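Local atomic coordinates of putative decarboxylase involved in desferrioxamine biosynthesis (Erwinia amylovora, PDB entry 5O5C), a protein that probably decarboxylates lysine with the help of pyridoxal 5'-phosphate, a step in the biosynthesis of the siderophore desferrioxamine. Residues M176-A187 and F341-V352. Sequence-based numbering, arbitrary orientation.
Sequences MAMLLARDSWCA and FFVRDKHHLSHV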
loop_
_atom_site.group_PDB
_atom_site.type_symbol
_atom_site.label_atom_id
_atom_site.label_comp_id
_atom_site.label_asym_id
_atom_site.label_seq_id
_atom_site.Cartn_x
_atom_site.Cartn_y
_atom_site.Cartn_z
ATOM N N MET B 176 -2.329 -8.281 9.289
ATOM C CA MET B 176 -3.681 -8.133 9.821
ATOM C C MET B 176 -4.105 -9.456 10.419
ATOM O O MET B 176 -4.742 -9.465 11.481
ATOM C CB MET B 176 -4.688 -7.693 8.749
ATOM C CG MET B 176 -4.499 -6.308 8.203
ATOM S SD MET B 176 -5.837 -6.049 7.029
ATOM C CE MET B 176 -5.507 -4.423 6.363
ATOM N N ALA B 177 -3.695 -10.558 9.778
ATOM C CA ALA B 177 -3.983 -11.923 10.282
ATOM C C ALA B 177 -3.406 -12.229 11.669
ATOM O O ALA B 177 -4.126 -12.771 12.561
ATOM C CB ALA B 177 -3.573 -13.001 9.288
ATOM N N MET B 178 -2.143 -11.868 11.891
ATOM C CA MET B 178 -1.555 -12.105 13.192
ATOM C C MET B 178 -2.087 -11.080 14.228
ATOM O O MET B 178 -2.157 -11.382 15.415
ATOM C CB MET B 178 -0.037 -12.091 13.107
ATOM C CG MET B 178 0.557 -13.124 12.149
ATOM S SD MET B 178 0.026 -14.809 12.500
ATOM C CE MET B 178 0.607 -15.112 14.080
ATOM N N LEU B 179 -2.508 -9.902 13.759
ATOM C CA LEU B 179 -3.048 -8.889 14.611
ATOM C C LEU B 179 -4.402 -9.380 15.199
ATOM O O LEU B 179 -4.588 -9.369 16.424
ATOM C CB LEU B 179 -3.188 -7.576 13.871
ATOM C CG LEU B 179 -3.894 -6.383 14.544
ATOM C CD1 LEU B 179 -3.363 -5.963 15.893
ATOM C CD2 LEU B 179 -3.826 -5.230 13.549
ATOM N N LEU B 180 -5.282 -9.830 14.307
ATOM C CA LEU B 180 -6.550 -10.397 14.676
ATOM C C LEU B 180 -6.364 -11.638 15.544
ATOM O O LEU B 180 -7.030 -11.749 16.544
ATOM C CB LEU B 180 -7.432 -10.705 13.473
ATOM C CG LEU B 180 -8.304 -9.556 12.999
ATOM C CD1 LEU B 180 -7.482 -8.325 12.710
ATOM C CD2 LEU B 180 -9.122 -9.893 11.767
ATOM N N ALA B 181 -5.448 -12.538 15.194
ATOM C CA ALA B 181 -5.220 -13.749 16.028
ATOM C C ALA B 181 -4.816 -13.354 17.400
ATOM O O ALA B 181 -5.370 -13.853 18.337
ATOM C CB ALA B 181 -4.163 -14.668 15.438
ATOM N N ARG B 182 -3.808 -12.505 17.513
ATOM C CA ARG B 182 -3.380 -11.909 18.764
ATOM C C ARG B 182 -4.541 -11.274 19.519
ATOM O O ARG B 182 -4.804 -11.680 20.667
ATOM C CB ARG B 182 -2.298 -10.845 18.544
ATOM C CG ARG B 182 -1.680 -10.289 19.812
ATOM C CD ARG B 182 -0.886 -9.027 19.538
ATOM N NE ARG B 182 -1.805 -7.905 19.277
ATOM C CZ ARG B 182 -1.452 -6.653 19.041
ATOM N NH1 ARG B 182 -0.175 -6.271 19.030
ATOM N NH2 ARG B 182 -2.395 -5.755 18.827
ATOM N N ASP B 183 -5.201 -10.270 18.919
ATOM C CA ASP B 183 -6.295 -9.583 19.624
ATOM C C ASP B 183 -7.513 -10.409 19.924
ATOM O O ASP B 183 -8.035 -10.323 21.023
ATOM C CB ASP B 183 -6.719 -8.278 18.967
ATOM C CG ASP B 183 -5.643 -7.212 19.036
ATOM O OD1 ASP B 183 -4.503 -7.506 19.404
ATOM O OD2 ASP B 183 -5.949 -6.081 18.690
ATOM N N SER B 184 -7.962 -11.250 19.007
ATOM C CA SER B 184 -9.114 -12.141 19.340
ATOM C C SER B 184 -8.849 -13.121 20.489
ATOM O O SER B 184 -9.773 -13.456 21.273
ATOM C CB SER B 184 -9.532 -12.949 18.156
ATOM O OG SER B 184 -8.526 -13.924 17.914
ATOM N N TRP B 185 -7.612 -13.610 20.574
ATOM C CA TRP B 185 -7.220 -14.513 21.639
ATOM C C TRP B 185 -7.284 -13.763 22.954
ATOM O O TRP B 185 -7.875 -14.252 23.919
ATOM C CB TRP B 185 -5.806 -15.063 21.454
ATOM C CG TRP B 185 -5.406 -15.953 22.598
ATOM C CD1 TRP B 185 -4.875 -15.566 23.792
ATOM C CD2 TRP B 185 -5.525 -17.378 22.656
ATOM N NE1 TRP B 185 -4.641 -16.657 24.587
ATOM C CE2 TRP B 185 -5.043 -17.784 23.926
ATOM C CE3 TRP B 185 -5.994 -18.352 21.765
ATOM C CZ2 TRP B 185 -5.016 -19.122 24.326
ATOM C CZ3 TRP B 185 -5.970 -19.685 22.157
ATOM C CH2 TRP B 185 -5.473 -20.063 23.436
ATOM N N CYS B 186 -6.673 -12.580 22.999
ATOM C CA CYS B 186 -6.747 -11.759 24.200
ATOM C C CYS B 186 -8.179 -11.470 24.675
ATOM O O CYS B 186 -8.407 -11.436 25.884
ATOM C CB CYS B 186 -6.012 -10.441 24.042
ATOM S SG CYS B 186 -5.873 -9.599 25.636
ATOM N N ALA B 187 -9.125 -11.260 23.756
ATOM C CA ALA B 187 -10.552 -10.974 24.135
ATOM C C ALA B 187 -11.372 -12.171 24.670
ATOM O O ALA B 187 -12.400 -12.009 25.373
ATOM C CB ALA B 187 -11.283 -10.351 22.961
ATOM N N PHE B 341 -7.253 -9.316 2.118
ATOM C CA PHE B 341 -7.283 -10.081 3.379
ATOM C C PHE B 341 -8.724 -10.460 3.730
ATOM O O PHE B 341 -9.603 -9.620 3.687
ATOM C CB PHE B 341 -6.709 -9.216 4.481
ATOM C CG PHE B 341 -6.800 -9.830 5.814
ATOM C CD1 PHE B 341 -6.048 -10.927 6.109
ATOM C CD2 PHE B 341 -7.709 -9.364 6.754
ATOM C CE1 PHE B 341 -6.154 -11.561 7.315
ATOM C CE2 PHE B 341 -7.796 -9.971 7.995
ATOM C CZ PHE B 341 -7.036 -11.093 8.261
ATOM N N PHE B 342 -8.956 -11.715 4.101
ATOM C CA PHE B 342 -10.278 -12.225 4.359
ATOM C C PHE B 342 -10.392 -12.811 5.745
ATOM O O PHE B 342 -9.485 -13.494 6.163
ATOM C CB PHE B 342 -10.643 -13.274 3.345
ATOM C CG PHE B 342 -10.710 -12.735 1.973
ATOM C CD1 PHE B 342 -9.568 -12.624 1.222
ATOM C CD2 PHE B 342 -11.898 -12.242 1.472
ATOM C CE1 PHE B 342 -9.603 -12.075 -0.007
ATOM C CE2 PHE B 342 -11.928 -11.656 0.237
ATOM C CZ PHE B 342 -10.784 -11.567 -0.506
ATOM N N VAL B 343 -11.536 -12.570 6.403
ATOM C CA VAL B 343 -11.869 -13.181 7.702
ATOM C C VAL B 343 -13.149 -14.072 7.680
ATOM O O VAL B 343 -14.077 -13.816 6.949
ATOM C CB VAL B 343 -12.023 -12.137 8.785
ATOM C CG1 VAL B 343 -10.664 -11.536 9.133
ATOM C CG2 VAL B 343 -13.036 -11.057 8.425
ATOM N N ARG B 344 -13.175 -15.104 8.504
ATOM C CA ARG B 344 -14.327 -15.980 8.601
ATOM C C ARG B 344 -15.503 -15.207 9.256
ATOM O O ARG B 344 -16.616 -15.325 8.821
ATOM C CB ARG B 344 -13.956 -17.192 9.442
ATOM C CG ARG B 344 -15.015 -18.238 9.536
ATOM C CD ARG B 344 -14.561 -19.493 10.283
ATOM N NE ARG B 344 -15.522 -20.497 9.905
ATOM C CZ ARG B 344 -15.311 -21.562 9.152
ATOM N NH1 ARG B 344 -14.125 -21.815 8.660
ATOM N NH2 ARG B 344 -16.305 -22.371 8.851
ATOM N N ASP B 345 -15.183 -14.396 10.260
ATOM C CA ASP B 345 -16.114 -13.654 11.083
ATOM C C ASP B 345 -15.755 -12.176 11.158
ATOM O O ASP B 345 -14.805 -11.784 11.831
ATOM C CB ASP B 345 -16.141 -14.244 12.489
ATOM C CG ASP B 345 -17.160 -13.524 13.412
ATOM O OD1 ASP B 345 -18.146 -12.940 12.896
ATOM O OD2 ASP B 345 -16.926 -13.514 14.643
ATOM N N LYS B 346 -16.580 -11.365 10.508
ATOM C CA LYS B 346 -16.345 -9.946 10.324
ATOM C C LYS B 346 -16.204 -9.186 11.616
ATOM O O LYS B 346 -15.565 -8.152 11.639
ATOM C CB LYS B 346 -17.439 -9.291 9.445
ATOM C CG LYS B 346 -18.849 -9.291 10.039
ATOM C CD LYS B 346 -19.762 -8.286 9.342
ATOM C CE LYS B 346 -20.989 -7.998 10.211
ATOM N NZ LYS B 346 -22.086 -7.289 9.491
ATOM N N HIS B 347 -16.762 -9.706 12.696
ATOM C CA HIS B 347 -16.600 -9.081 13.999
ATOM C C HIS B 347 -15.162 -8.979 14.458
ATOM O O HIS B 347 -14.893 -8.115 15.281
ATOM C CB HIS B 347 -17.475 -9.729 15.088
ATOM C CG HIS B 347 -18.949 -9.603 14.811
ATOM N ND1 HIS B 347 -19.644 -8.419 14.966
ATOM C CD2 HIS B 347 -19.857 -10.513 14.378
ATOM C CE1 HIS B 347 -20.908 -8.598 14.631
ATOM N NE2 HIS B 347 -21.067 -9.867 14.284
ATOM N N HIS B 348 -14.251 -9.834 13.958
ATOM C CA HIS B 348 -12.873 -9.778 14.405
ATOM C C HIS B 348 -12.194 -8.540 13.843
ATOM O O HIS B 348 -11.276 -8.022 14.484
ATOM C CB HIS B 348 -12.052 -11.018 14.057
ATOM C CG HIS B 348 -12.508 -12.266 14.730
ATOM N ND1 HIS B 348 -12.738 -13.425 14.025
ATOM C CD2 HIS B 348 -12.746 -12.562 16.040
ATOM C CE1 HIS B 348 -13.117 -14.372 14.855
ATOM N NE2 HIS B 348 -13.163 -13.868 16.079
ATOM N N LEU B 349 -12.655 -8.065 12.675
ATOM C CA LEU B 349 -12.172 -6.844 12.063
ATOM C C LEU B 349 -12.403 -5.655 12.984
ATOM O O LEU B 349 -11.671 -4.657 12.900
ATOM C CB LEU B 349 -12.762 -6.610 10.639
ATOM C CG LEU B 349 -12.227 -7.606 9.535
ATOM C CD1 LEU B 349 -13.084 -7.645 8.303
ATOM C CD2 LEU B 349 -10.803 -7.329 9.100
ATOM N N SER B 350 -13.370 -5.762 13.910
ATOM C CA SER B 350 -13.547 -4.689 14.898
ATOM C C SER B 350 -12.207 -4.345 15.593
ATOM O O SER B 350 -11.947 -3.163 15.874
ATOM C CB SER B 350 -14.717 -4.961 15.878
ATOM O OG SER B 350 -14.337 -5.627 17.080
ATOM N N HIS B 351 -11.312 -5.315 15.810
ATOM C CA HIS B 351 -10.021 -4.937 16.450
ATOM C C HIS B 351 -9.237 -3.831 15.681
ATOM O O HIS B 351 -8.440 -3.145 16.253
ATOM C CB HIS B 351 -9.136 -6.156 16.799
ATOM C CG HIS B 351 -9.792 -7.093 17.769
ATOM N ND1 HIS B 351 -9.856 -6.831 19.120
ATOM C CD2 HIS B 351 -10.482 -8.246 17.574
ATOM C CE1 HIS B 351 -10.573 -7.776 19.710
ATOM N NE2 HIS B 351 -10.961 -8.645 18.793
ATOM N N VAL B 352 -9.478 -3.654 14.389
ATOM C CA VAL B 352 -8.750 -2.650 13.624
ATOM C C VAL B 352 -9.406 -1.243 13.558
ATOM O O VAL B 352 -8.711 -0.273 13.241
ATOM C CB VAL B 352 -8.438 -3.222 12.242
ATOM C CG1 VAL B 352 -7.895 -2.164 11.326
ATOM C CG2 VAL B 352 -7.426 -4.365 12.366
#
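Helix 176-187 runs alongside strand 341-343, the axes approaching to 9.9 Å at 27° and pointing the same way, with M176 facing F341; beyond the strand the chain turns back over the helix, bringing H348 up to L180. This is helix-on-sheet packing in the large domain of a fold-type I pyridoxal-phosphate enzyme: strand 339-343 belongs to the seven-stranded mixed sheet, and helix 170-189 starts at G170 and T171, which bind the cofactor.

F341 packs at the N-terminal end of the helix segment. Its CG stands anti to the backbone N (chi1 175°), which turns the ring toward the helix and offers M176 a broad flat face. M176 CB sits over that face, 3.9 Å from the ring centroid, and its SD approaches obliquely in a Met-aromatic contact. A177, small enough to let the ring close to the helix backbone, places CB 3.6 Å from F341 CE1.

L180 branches into the middle: CD2 meets the F341 ring at its edge and presses tightly on V343 CG1 at 3.5 Å, while CD1 reaches V352 CG2. A forked, apolar side chain suits a spot walled by the strand and the returning chain.

Polar residues take over toward the C-terminal end of the segment. D183 is held by R182, whose NE and NH2 both bind OD1, side-on and in the guanidinium plane; R182 also bonds to the second subunit, tying this helix to the dimer interface. H351 suits its place because its flat ring can lie against an aliphatic carbon while ND1 stays near the D183 carboxylate, whose plane stands 79° from the ring. D183 CB lies over one ring face, 3.7 Å from the centroid, a CH-pi contact, and A187 CB meets the edge.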